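PDB 2CY5: epidermal growth factor receptor pathway substrate 8-like protein 1 from Mus musculus, which probably binds peptide segments of partner proteins through its PTB domain, as an adaptor in signalling related to the epidermal growth factor receptor pathway. Local coordinates for residues V17-G22 and A38-Q43; H28-A33 and L94-C99; L53-S58 and R123-G128; E72-D77 and D108-Q113; V98-E101 and Q106-V109. All blocks are in the same frame, centred on the assembly; numbering follows the deposited sequence.

Contact 1 of 5, residues V17-G22 and A38-Q43; sequences VTFCLG and AVMDSQ
Selenomethionine M40 reaches from the last turn of helix 30-42 to F19 and V17 on strand 9-20, and the meeting is a Met-aromatic contact that ties this helix of the PTB fold to the sheet. The sulfur-aromatic share, carried here by selenium, is oblique: SE stands 4.4 Å from the centroid of the F19 ring, 46° off its normal. The nearest ring atom is CD2 of F19, 3.6 Å from SE of M40, with CE2 a little farther off. F19 has CG between its backbone N and carbonyl carbon (chi1 67°), which brings that flank of the ring to the helix. No hydrogen bond crosses, and what remains is apolar contact with V17. Around the pair, L37 and K36 of the same helix also pack on V17 and F19, while A105 of the second subunit packs on M40. Next to F19, C20 forms a disulfide with C20 of that subunit, so the contact lies close to the dimer junction. A bend at chi3 of M40 (74°) turns the terminal methyl toward the valine, where M40 CE and V17 CG2 lie 3.3 Å apart, tighter than usual for two carbons, so the exact methyl position is doubtful.

Contact 2 of 5, residues H28-A33 and L94-C99; sequences HTVEDA and LLLLVC
V30 and A33, from the first turn of helix 30-42, both settle on one methyl of L96, the CD1 branch, in the middle of strand 94-99. The approach to the helix is prepared by H28, whose backbone N gives a hydrogen bond to D32 OD2 at 2.8 Å, using the anti lone pair of that oxygen. T29 follows at the N-cap. Its backbone N reaches the same D32 OD2, but from above the carboxylate plane, 44° out of it, while its OG1 receives D32 N at 2.9 Å. This reciprocal pair is a capping box, and with two N-H groups gripping OD2 the carboxylate is held in place; its other oxygen, OD1, has a salt bridge to R35. V30 then brings CG1, anti to its backbone N (chi1 175°), to within 3.8 Å of L96 CD1. The valine and leucine run antiparallel, one methyl of each in contact. One turn further on, A33 points its CB at the same L96 CD1, 4.1 Å away, and F111 of strand 108-114 packs on both A33 and L96. Joining the helix start to the sheet by small apolar groups in this way, after a capped turn, is an arrangement in keeping with PTB domains that carry an extra helix between the first two strands of the PH superfold.

Contact 3 of 5, residues L53-S58 and R123-G128; sequences LRVSPS and REDIQG. With CA (calcium ion), chain B.
V55 packing on D125 and I126 is a buried strand-to-helix contact, made where the end of strand 49-55 runs beside helix 118-133 and flanked by a calcium site. The short axes of strand 53-55 and helix 123-128 pass 9.5 Å apart at 39°, close enough for single side chains to fill the space. V55 spreads its two methyls over two partners. CG2 lies 3.7 Å from I126 CG1, the two side chains set roughly perpendicular, whereas CG1 rests against the D125 carboxylate, whose OD2 is also 3.7 Å from V55 CB. L53 adds a looser touch between its CD2 and I126 CD1. Here the C-terminal helix caps one opening of the curled sheet, the hallmark of the PH superfold to which PTB domains belong, and I126 also packs on C82 of strand 79-85. D125 is the polar member of the group. With CG anti to its backbone N (chi1 -172°), it extends its carboxylate to the calcium ion, which OD1 binds at 2.4 Å. Five waters and the backbone oxygen of A6 make up the rest of the metal's shell, so D125 is the sole side chain in it. Its other oxygen, OD2, is hydrogen-bonded to Y11 OH, which probably restrains rotation of the carboxylate. Of the metal-bound waters, water 1 sits 2.9 Å from D125 OD2 with V55 O as a competing acceptor, while water 2 donates to D125 O at 2.9 Å.

Contact 4 of 5, residues E72-D77 and D108-Q113; sequences ESYPLD and DVHFFQ
Y74 and H110 each set CG anti to the carbonyl carbon, with chi1 at -50° and -57°, and these torsions send the two rings from opposite directions into the interior, although their CA atoms are 11.5 Å apart. The rings meet obliquely, with centroids separated by 4.9 Å and planes inclined by 57°. From the side of the imidazole, Y74 CZ lies over one face of H110. The phenol end does the touching: Y74 OH comes to 3.3 Å from H110 CE1, and Y74 CE2 to 3.7 Å from H110 NE2. No hydrogen bond joins the pair. The polar anchor of the histidine lies on its own sheet neighbour instead, for ND1 is hydrogen-bonded to T18 OG1 on strand 9-20, a bond that probably restrains the rotation of the imidazole and so the face it offers to the tyrosine. A valine in place of Y74 is likely to strip the H110 face of its aromatic cover and leave a gap where the phenol ring stood. The contact illustrates how a strongly bent antiparallel sheet closes on itself: 70-75 is an outermost strand and 108-114 an inner one, with strands 59-63, 49-55 and 9-20 between them in the sheet order, yet their side chains touch across the core of the PH superfold. C99 of strand 94-99 packs on both rings, L62 of strand 59-63 on Y74 as well, while beyond P75 the side chain of L76 is packed against helix 118-133.

Contact 5 of 5, residues V98-E101 and Q106-V109; sequences VCQE and QPDV
Q100 lays the end of its amide over one face of the P107 ring, and two carboxylates, of E101 and D108, meet a little further along with their planes 70° apart. The amide arrives there because the Q100 chain bends at chi2 (53°). A glycine here would probably leave that face of the P107 ring without the amide that covers it. The carboxylates, whose like charges should repel, come within 3.6 Å of each other between E101 OE2 and D108 OD2. Water 7 donates to both, at 2.6 Å from D108 OD2, which probably eases the repulsion, and R104 of the second subunit makes a salt bridge to that same oxygen. Water 6 adds a second link, accepting from E101 N and donating to Q106 O and D108 OD2. On the sheet face that carries V98 and V109, V98 CG1 lies 4.0 Å from P107 CB, the two side chains pointing the same way. Beneath all this the backbones are paired: C99 N donates to D108 O at 2.9 Å, and D108 N to C99 O at 2.8 Å. C99 with D108 is the hydrogen-bonded pair and V98 with V109 the non-hydrogen-bonded one, the alternation of an antiparallel beta-hairpin, here made by strands 94-99 and 108-114 of the PTB sheet.

How the contacts relate
Contacts 1 to 4 are buried and join separate elements of the fold, whereas contact 5 is partly open and closes a local hairpin. Apolar packing dominates contacts 1 and 2, which share helix 30-42 and touch between F19 and A33. Contact 3 uses the other helix, and its chemistry turns polar at the calcium ion. Contact 4, nearest the centre of the chain, is aromatic; it shares D108 and V109 with contact 5, and C99 of contact 5 packs on the rings of contact 4. Only contact 5 is built on backbone hydrogen bonds between its own segments. Contacts 1, 4 and 5 all reach the second subunit, while contacts 2 and 3 do not.

Contact 1 of 5, residues V17-G22 and A38-Q43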
# COMPACT_ATOMS: atom_id res chain seq x y z
N VAL A 17 11.23 4.49 -4.52
CA VAL A 17 10.94 3.15 -3.90
C VAL A 17 9.98 3.38 -2.68
O VAL A 17 9.89 4.52 -2.15
CB VAL A 17 12.35 2.58 -3.30
CG1 VAL A 17 12.71 3.17 -1.92
CG2 VAL A 17 12.15 1.06 -3.12
N THR A 18 9.15 2.37 -2.36
CA THR A 18 8.34 2.35 -1.18
C THR A 18 8.69 1.00 -0.51
O THR A 18 8.71 -0.07 -1.24
CB THR A 18 6.94 2.36 -1.56
OG1 THR A 18 6.57 3.62 -2.14
CG2 THR A 18 6.06 2.09 -0.28
N PHE A 19 8.99 0.94 0.77
CA PHE A 19 9.27 -0.33 1.41
C PHE A 19 8.71 -0.31 2.82
O PHE A 19 8.53 0.79 3.39
CB PHE A 19 10.81 -0.64 1.35
CG PHE A 19 11.70 0.30 2.16
CD1 PHE A 19 11.73 0.24 3.51
CD2 PHE A 19 12.51 1.23 1.45
CE1 PHE A 19 12.58 1.15 4.26
CE2 PHE A 19 13.37 2.14 2.16
CZ PHE A 19 13.40 2.10 3.53
N CYS A 20 8.37 -1.47 3.38
CA CYS A 20 7.67 -1.53 4.69
C CYS A 20 8.75 -1.41 5.75
O CYS A 20 9.92 -1.84 5.57
CB CYS A 20 6.97 -3.00 4.92
SG CYS A 20 5.92 -3.07 3.35
N LEU A 21 8.33 -0.86 6.84
CA LEU A 21 9.27 -0.71 8.01
C LEU A 21 8.85 -1.65 9.11
O LEU A 21 7.80 -1.47 9.64
CB LEU A 21 9.20 0.62 8.75
CG LEU A 21 9.86 1.77 8.14
CD1 LEU A 21 9.76 2.96 9.04
CD2 LEU A 21 11.35 1.41 8.00
N GLY A 22 9.69 -2.58 9.49
CA GLY A 22 9.34 -3.50 10.58
C GLY A 22 10.20 -3.17 11.82
O GLY A 22 11.33 -2.72 11.66
N ALA A 38 20.17 3.11 -0.74
CA ALA A 38 21.37 2.91 -1.55
C ALA A 38 21.55 1.37 -1.69
O ALA A 38 21.90 0.95 -2.81
CB ALA A 38 22.65 3.45 -0.89
N VAL A 39 21.36 0.57 -0.63
CA VAL A 39 21.54 -0.94 -0.80
C VAL A 39 20.56 -1.42 -1.88
O VAL A 39 20.92 -2.14 -2.82
CB VAL A 39 21.32 -1.64 0.51
CG1 VAL A 39 21.33 -3.17 0.35
CG2 VAL A 39 22.47 -1.31 1.44
N MSE A 40 19.29 -0.98 -1.78
CA MSE A 40 18.27 -1.40 -2.73
C MSE A 40 18.64 -1.01 -4.09
O MSE A 40 18.39 -1.73 -5.10
CB MSE A 40 16.80 -0.85 -2.36
CG MSE A 40 16.46 -1.58 -1.13
SE MSE A 40 14.75 -0.74 -0.49
CE MSE A 40 13.64 -1.64 -1.94
N ASP A 41 19.22 0.16 -4.17
CA ASP A 41 19.54 0.62 -5.50
C ASP A 41 20.70 -0.26 -6.03
O ASP A 41 20.67 -0.67 -7.23
CB ASP A 41 20.04 2.07 -5.45
CG ASP A 41 20.27 2.67 -6.79
OD1 ASP A 41 19.64 2.32 -7.91
OD2 ASP A 41 21.17 3.55 -6.68
N SER A 42 21.61 -0.62 -5.17
CA SER A 42 22.70 -1.43 -5.72
C SER A 42 22.17 -2.89 -6.06
O SER A 42 22.86 -3.67 -6.79
CB SER A 42 23.82 -1.48 -4.71
OG SER A 42 23.42 -2.38 -3.69
N GLN A 43 20.99 -3.29 -5.57
CA GLN A 43 20.45 -4.61 -5.89
C GLN A 43 19.51 -4.49 -7.12
O GLN A 43 18.77 -5.41 -7.42
CB GLN A 43 19.68 -5.13 -4.71
CG GLN A 43 20.53 -5.48 -3.49
CD GLN A 43 19.68 -5.78 -2.20
OE1 GLN A 43 18.51 -5.26 -1.97
NE2 GLN A 43 20.26 -6.59 -1.35

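Contact 2 of 5, residues H28-A33 and L94-C99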
# COMPACT_ATOMS: atom_id res chain seq x y z
N HIS A 28 15.86 2.72 11.81
CA HIS A 28 15.21 3.57 12.88
C HIS A 28 15.28 5.00 12.59
O HIS A 28 14.51 5.78 13.22
CB HIS A 28 15.91 3.27 14.24
CG HIS A 28 15.96 1.81 14.59
ND1 HIS A 28 17.07 1.20 15.14
CD2 HIS A 28 15.06 0.81 14.36
CE1 HIS A 28 16.85 -0.11 15.23
NE2 HIS A 28 15.64 -0.37 14.76
N THR A 29 16.24 5.41 11.77
CA THR A 29 16.42 6.82 11.47
C THR A 29 16.38 7.12 9.97
O THR A 29 16.47 6.20 9.21
CB THR A 29 17.81 7.37 11.86
OG1 THR A 29 18.83 6.65 11.15
CG2 THR A 29 17.96 7.17 13.38
N VAL A 30 16.18 8.41 9.60
CA VAL A 30 16.25 8.83 8.23
C VAL A 30 17.53 8.36 7.59
O VAL A 30 17.56 7.97 6.41
CB VAL A 30 16.15 10.38 8.14
CG1 VAL A 30 16.35 10.84 6.59
CG2 VAL A 30 14.75 10.76 8.52
N GLU A 31 18.66 8.46 8.32
CA GLU A 31 19.92 8.03 7.79
C GLU A 31 19.91 6.48 7.48
O GLU A 31 20.43 6.08 6.38
CB GLU A 31 21.02 8.29 8.80
CG GLU A 31 21.76 9.51 8.62
CD GLU A 31 22.86 9.31 7.55
OE1 GLU A 31 22.48 8.92 6.39
OE2 GLU A 31 24.09 9.53 7.85
N ASP A 32 19.37 5.68 8.43
CA ASP A 32 19.28 4.22 8.17
C ASP A 32 18.43 4.00 6.86
O ASP A 32 18.77 3.16 5.99
CB ASP A 32 18.53 3.45 9.22
CG ASP A 32 19.26 3.43 10.64
OD1 ASP A 32 20.53 3.45 10.69
OD2 ASP A 32 18.55 3.29 11.69
N ALA A 33 17.38 4.78 6.72
CA ALA A 33 16.51 4.62 5.56
C ALA A 33 17.23 4.98 4.30
O ALA A 33 17.02 4.28 3.26
CB ALA A 33 15.24 5.49 5.71
N LEU A 94 16.44 14.07 -1.49
CA LEU A 94 15.33 13.13 -1.63
C LEU A 94 14.22 13.63 -0.65
O LEU A 94 14.50 14.13 0.46
CB LEU A 94 15.78 11.81 -1.10
CG LEU A 94 16.94 11.29 -2.03
CD1 LEU A 94 17.29 9.92 -1.49
CD2 LEU A 94 16.53 11.27 -3.57
N LEU A 95 12.98 13.38 -1.03
CA LEU A 95 11.87 13.67 -0.20
C LEU A 95 11.50 12.28 0.50
O LEU A 95 11.28 11.24 -0.17
CB LEU A 95 10.69 14.10 -1.05
CG LEU A 95 9.43 14.20 -0.12
CD1 LEU A 95 9.51 15.38 0.88
CD2 LEU A 95 8.08 14.47 -1.05
N LEU A 96 11.48 12.24 1.80
CA LEU A 96 11.10 11.00 2.45
C LEU A 96 9.77 11.20 3.09
O LEU A 96 9.46 12.24 3.78
CB LEU A 96 12.15 10.70 3.47
CG LEU A 96 12.22 9.30 4.07
CD1 LEU A 96 13.52 9.11 4.83
CD2 LEU A 96 11.18 9.28 4.97
N LEU A 97 8.85 10.28 2.86
CA LEU A 97 7.52 10.33 3.55
C LEU A 97 7.27 8.98 4.26
O LEU A 97 7.39 7.92 3.64
CB LEU A 97 6.33 10.55 2.59
CG LEU A 97 5.95 11.89 2.10
CD1 LEU A 97 4.84 11.66 0.99
CD2 LEU A 97 5.33 12.61 3.30
N VAL A 98 7.00 9.00 5.55
CA VAL A 98 6.67 7.72 6.20
C VAL A 98 5.16 7.81 6.42
O VAL A 98 4.68 8.82 7.01
CB VAL A 98 7.38 7.63 7.53
CG1 VAL A 98 6.93 6.22 8.32
CG2 VAL A 98 8.89 7.91 7.33
N CYS A 99 4.35 6.78 6.01
CA CYS A 99 2.90 6.84 6.20
C CYS A 99 2.54 5.56 7.04
O CYS A 99 3.30 4.53 7.00
CB CYS A 99 2.24 6.72 4.85
SG CYS A 99 2.72 8.20 3.99

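Contact 3 of 5, residues L53-S58 and R123-G128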
# COMPACT_ATOMS: atom_id res chain seq x y z
N LEU A 53 2.94 15.00 -7.59
CA LEU A 53 2.64 14.96 -6.15
C LEU A 53 1.85 16.25 -5.77
O LEU A 53 2.30 17.43 -6.03
CB LEU A 53 3.97 14.79 -5.35
CG LEU A 53 3.75 14.59 -3.82
CD1 LEU A 53 5.07 14.21 -3.04
CD2 LEU A 53 3.36 15.94 -3.17
N ARG A 54 0.63 16.05 -5.33
CA ARG A 54 -0.25 17.13 -4.96
C ARG A 54 -0.51 17.29 -3.48
O ARG A 54 -0.79 16.34 -2.77
CB ARG A 54 -1.50 17.02 -5.81
CG ARG A 54 -2.49 18.16 -5.56
CD ARG A 54 -3.86 18.06 -6.36
NE ARG A 54 -3.64 18.09 -7.81
CZ ARG A 54 -4.57 17.70 -8.70
NH1 ARG A 54 -5.78 17.26 -8.31
NH2 ARG A 54 -4.31 17.74 -9.99
N VAL A 55 -0.21 18.49 -2.90
CA VAL A 55 -0.47 18.68 -1.46
C VAL A 55 -1.73 19.54 -1.32
O VAL A 55 -1.78 20.64 -1.93
CB VAL A 55 0.68 19.39 -0.90
CG1 VAL A 55 0.56 19.53 0.55
CG2 VAL A 55 2.04 18.57 -1.28
N SER A 56 -2.73 19.07 -0.61
CA SER A 56 -3.97 19.81 -0.36
C SER A 56 -4.12 19.90 1.06
O SER A 56 -3.39 19.27 1.83
CB SER A 56 -5.11 19.12 -1.04
OG SER A 56 -5.53 18.07 -0.25
N PRO A 57 -5.07 20.69 1.58
CA PRO A 57 -5.09 20.73 3.04
C PRO A 57 -5.58 19.46 3.75
O PRO A 57 -5.55 19.45 4.92
CB PRO A 57 -6.09 21.87 3.38
CG PRO A 57 -5.91 22.76 2.08
CD PRO A 57 -5.96 21.71 0.97
N SER A 58 -6.15 18.52 3.05
CA SER A 58 -6.61 17.26 3.71
C SER A 58 -5.78 16.02 3.37
O SER A 58 -5.94 15.02 4.04
CB SER A 58 -8.01 16.95 3.30
OG SER A 58 -8.08 16.76 1.90
N ARG A 123 8.83 19.30 1.26
CA ARG A 123 8.85 19.02 2.70
C ARG A 123 8.20 20.18 3.47
O ARG A 123 7.33 19.94 4.31
CB ARG A 123 10.26 18.83 3.20
CG ARG A 123 10.30 18.69 4.75
CD ARG A 123 11.71 18.84 5.23
NE ARG A 123 11.92 20.28 5.16
CZ ARG A 123 11.30 21.12 5.99
NH1 ARG A 123 10.47 20.66 6.93
NH2 ARG A 123 11.50 22.41 5.85
N GLU A 124 8.54 21.42 3.14
CA GLU A 124 7.95 22.51 3.93
C GLU A 124 6.53 22.59 3.69
O GLU A 124 5.86 22.88 4.63
CB GLU A 124 8.56 23.91 3.56
CG GLU A 124 9.86 24.24 4.18
CD GLU A 124 10.33 25.63 3.53
OE1 GLU A 124 11.11 25.64 2.50
OE2 GLU A 124 9.81 26.67 4.00
N ASP A 125 6.04 22.37 2.47
CA ASP A 125 4.64 22.44 2.17
C ASP A 125 3.83 21.35 2.88
O ASP A 125 2.80 21.60 3.59
CB ASP A 125 4.48 22.31 0.64
CG ASP A 125 3.03 22.57 0.19
OD1 ASP A 125 2.22 22.99 1.03
OD2 ASP A 125 2.71 22.45 -1.00
N ILE A 126 4.37 20.13 2.84
CA ILE A 126 3.63 19.04 3.54
C ILE A 126 3.69 19.30 4.99
O ILE A 126 2.69 19.15 5.68
CB ILE A 126 4.29 17.65 3.22
CG1 ILE A 126 3.98 17.44 1.69
CG2 ILE A 126 3.85 16.53 4.29
CD1 ILE A 126 4.73 16.13 1.10
N GLN A 127 4.84 19.72 5.50
CA GLN A 127 4.90 19.93 7.01
C GLN A 127 3.92 21.10 7.44
O GLN A 127 3.29 21.02 8.50
CB GLN A 127 6.30 20.32 7.44
CG GLN A 127 6.43 20.40 8.94
CD GLN A 127 6.02 19.10 9.67
OE1 GLN A 127 6.58 18.00 9.36
NE2 GLN A 127 5.03 19.19 10.63
N GLY A 128 3.85 22.16 6.62
CA GLY A 128 2.86 23.23 6.88
C GLY A 128 1.43 22.67 6.85
O GLY A 128 0.59 23.02 7.76
CA CA B . 0.31 24.39 1.17
O HOH W 1 -0.08 23.14 -0.83
O HOH W 2 1.03 23.89 3.27
O HOH W 3 -1.74 23.19 1.69
O HOH W 4 1.97 25.98 0.70
O HOH W 5 -0.34 26.25 2.59

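Contact 4 of 5, residues E72-D77 and D108-Q113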
# COMPACT_ATOMS: atom_id res chain seq x y z
N GLU A 72 -2.45 7.30 -5.97
CA GLU A 72 -2.48 6.93 -4.57
C GLU A 72 -2.80 8.20 -3.78
O GLU A 72 -2.54 9.31 -4.28
CB GLU A 72 -1.09 6.42 -4.15
CG GLU A 72 -1.16 5.74 -2.79
CD GLU A 72 -2.04 4.43 -2.77
OE1 GLU A 72 -1.85 3.61 -3.71
OE2 GLU A 72 -2.88 4.20 -1.83
N SER A 73 -3.35 8.07 -2.58
CA SER A 73 -3.56 9.23 -1.77
C SER A 73 -3.34 8.94 -0.29
O SER A 73 -3.61 7.89 0.23
CB SER A 73 -4.94 9.75 -1.99
OG SER A 73 -5.86 8.81 -1.57
N TYR A 74 -2.78 9.86 0.41
CA TYR A 74 -2.56 9.71 1.82
C TYR A 74 -3.14 10.88 2.61
O TYR A 74 -2.62 11.99 2.59
CB TYR A 74 -1.07 9.68 2.07
CG TYR A 74 -0.27 8.71 1.19
CD1 TYR A 74 0.30 9.15 -0.01
CD2 TYR A 74 -0.12 7.33 1.55
CE1 TYR A 74 0.98 8.30 -0.86
CE2 TYR A 74 0.57 6.45 0.71
CZ TYR A 74 1.11 6.94 -0.52
OH TYR A 74 1.74 6.14 -1.47
N PRO A 75 -4.23 10.65 3.32
CA PRO A 75 -4.85 11.69 4.14
C PRO A 75 -3.80 12.09 5.13
O PRO A 75 -2.96 11.24 5.54
CB PRO A 75 -6.02 10.96 4.84
CG PRO A 75 -5.62 9.53 4.78
CD PRO A 75 -4.90 9.31 3.44
N LEU A 76 -3.84 13.35 5.60
CA LEU A 76 -2.77 13.85 6.40
C LEU A 76 -2.66 13.11 7.69
O LEU A 76 -1.60 13.02 8.24
CB LEU A 76 -2.98 15.35 6.64
CG LEU A 76 -2.84 16.16 5.30
CD1 LEU A 76 -2.90 17.70 5.72
CD2 LEU A 76 -1.45 15.97 4.53
N ASP A 77 -3.76 12.55 8.13
CA ASP A 77 -3.76 11.76 9.40
C ASP A 77 -2.83 10.50 9.31
O ASP A 77 -2.35 10.05 10.29
CB ASP A 77 -5.20 11.22 9.59
CG ASP A 77 -5.43 10.76 10.95
OD1 ASP A 77 -6.47 10.09 11.17
OD2 ASP A 77 -4.54 11.11 11.78
N ASP A 108 5.10 2.51 6.11
CA ASP A 108 5.93 2.34 4.91
C ASP A 108 6.78 3.64 4.79
O ASP A 108 6.28 4.76 5.21
CB ASP A 108 5.00 2.42 3.69
CG ASP A 108 4.00 1.24 3.61
OD1 ASP A 108 4.61 0.17 3.80
OD2 ASP A 108 2.74 1.39 3.35
N VAL A 109 7.96 3.44 4.19
CA VAL A 109 8.82 4.56 3.83
C VAL A 109 8.66 4.80 2.31
O VAL A 109 8.83 3.84 1.53
CB VAL A 109 10.25 4.20 4.12
CG1 VAL A 109 11.20 5.28 3.42
CG2 VAL A 109 10.36 4.10 5.68
N HIS A 110 8.34 6.02 1.89
CA HIS A 110 8.29 6.30 0.45
C HIS A 110 9.48 7.36 0.14
O HIS A 110 9.65 8.39 0.87
CB HIS A 110 7.02 6.98 0.10
CG HIS A 110 5.76 6.22 0.46
ND1 HIS A 110 5.22 5.27 -0.38
CD2 HIS A 110 4.97 6.26 1.57
CE1 HIS A 110 4.15 4.74 0.23
NE2 HIS A 110 3.98 5.31 1.41
N PHE A 111 10.29 7.09 -0.88
CA PHE A 111 11.34 8.05 -1.27
C PHE A 111 11.01 8.58 -2.67
O PHE A 111 10.70 7.80 -3.64
CB PHE A 111 12.69 7.35 -1.36
CG PHE A 111 13.46 7.32 -0.10
CD1 PHE A 111 14.09 8.43 0.37
CD2 PHE A 111 13.61 6.11 0.59
CE1 PHE A 111 14.90 8.38 1.51
CE2 PHE A 111 14.42 6.01 1.74
CZ PHE A 111 15.11 7.16 2.23
N PHE A 112 11.19 9.93 -2.79
CA PHE A 112 10.96 10.65 -4.08
C PHE A 112 12.13 11.54 -4.34
O PHE A 112 12.80 12.00 -3.42
CB PHE A 112 9.67 11.49 -4.06
CG PHE A 112 8.45 10.72 -3.69
CD1 PHE A 112 8.09 10.53 -2.32
CD2 PHE A 112 7.59 10.27 -4.64
CE1 PHE A 112 6.85 9.95 -1.93
CE2 PHE A 112 6.29 9.63 -4.30
CZ PHE A 112 5.92 9.49 -2.93
N GLN A 113 12.45 11.68 -5.61
CA GLN A 113 13.60 12.52 -6.07
C GLN A 113 12.91 13.76 -6.52
O GLN A 113 11.92 13.74 -7.23
CB GLN A 113 14.19 11.93 -7.29
CG GLN A 113 15.36 12.62 -7.77
CD GLN A 113 15.98 11.78 -8.85
OE1 GLN A 113 15.30 11.28 -9.82
NE2 GLN A 113 17.26 11.59 -8.69

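Contact 5 of 5, residues V98-E101 and Q106-V109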
# COMPACT_ATOMS: atom_id res chain seq x y z
N VAL A 98 7.00 9.00 5.55
CA VAL A 98 6.67 7.72 6.20
C VAL A 98 5.16 7.81 6.42
O VAL A 98 4.68 8.82 7.01
CB VAL A 98 7.38 7.63 7.53
CG1 VAL A 98 6.93 6.22 8.32
CG2 VAL A 98 8.89 7.91 7.33
N CYS A 99 4.35 6.78 6.01
CA CYS A 99 2.90 6.84 6.20
C CYS A 99 2.54 5.56 7.04
O CYS A 99 3.30 4.53 7.00
CB CYS A 99 2.24 6.72 4.85
SG CYS A 99 2.72 8.20 3.99
N GLN A 100 1.43 5.61 7.74
CA GLN A 100 0.93 4.37 8.46
C GLN A 100 -0.47 4.32 7.93
O GLN A 100 -1.36 5.15 8.32
CB GLN A 100 0.91 4.58 10.01
CG GLN A 100 0.18 3.35 10.81
CD GLN A 100 0.83 2.02 10.36
OE1 GLN A 100 0.29 1.26 9.55
NE2 GLN A 100 1.98 1.76 10.87
N GLU A 101 -0.69 3.52 6.91
CA GLU A 101 -2.03 3.39 6.34
C GLU A 101 -2.86 2.54 7.40
O GLU A 101 -2.33 1.56 8.09
CB GLU A 101 -1.98 2.66 5.04
CG GLU A 101 -1.30 3.46 3.97
CD GLU A 101 -1.35 2.75 2.65
OE1 GLU A 101 -2.44 2.27 2.29
OE2 GLU A 101 -0.29 2.66 1.96
N GLN A 106 2.11 -2.43 9.17
CA GLN A 106 3.37 -1.72 9.41
C GLN A 106 3.37 -0.42 8.63
O GLN A 106 2.67 -0.30 7.61
CB GLN A 106 4.50 -2.56 8.90
CG GLN A 106 4.83 -3.80 9.87
CD GLN A 106 5.88 -4.78 9.31
OE1 GLN A 106 6.21 -4.82 8.05
NE2 GLN A 106 6.42 -5.64 10.25
N PRO A 107 4.18 0.55 9.08
CA PRO A 107 4.24 1.84 8.33
C PRO A 107 5.13 1.57 7.07
O PRO A 107 5.85 0.56 6.97
CB PRO A 107 5.06 2.76 9.21
CG PRO A 107 5.51 1.88 10.43
CD PRO A 107 4.86 0.60 10.40
N ASP A 108 5.10 2.51 6.11
CA ASP A 108 5.93 2.34 4.91
C ASP A 108 6.78 3.64 4.79
O ASP A 108 6.28 4.76 5.21
CB ASP A 108 5.00 2.42 3.69
CG ASP A 108 4.00 1.24 3.61
OD1 ASP A 108 4.61 0.17 3.80
OD2 ASP A 108 2.74 1.39 3.35
N VAL A 109 7.96 3.44 4.19
CA VAL A 109 8.82 4.56 3.83
C VAL A 109 8.66 4.80 2.31
O VAL A 109 8.83 3.84 1.53
CB VAL A 109 10.25 4.20 4.12
CG1 VAL A 109 11.20 5.28 3.42
CG2 VAL A 109 10.36 4.10 5.68
O HOH W 6 1.38 1.55 6.04
O HOH W 7 1.97 3.72 2.65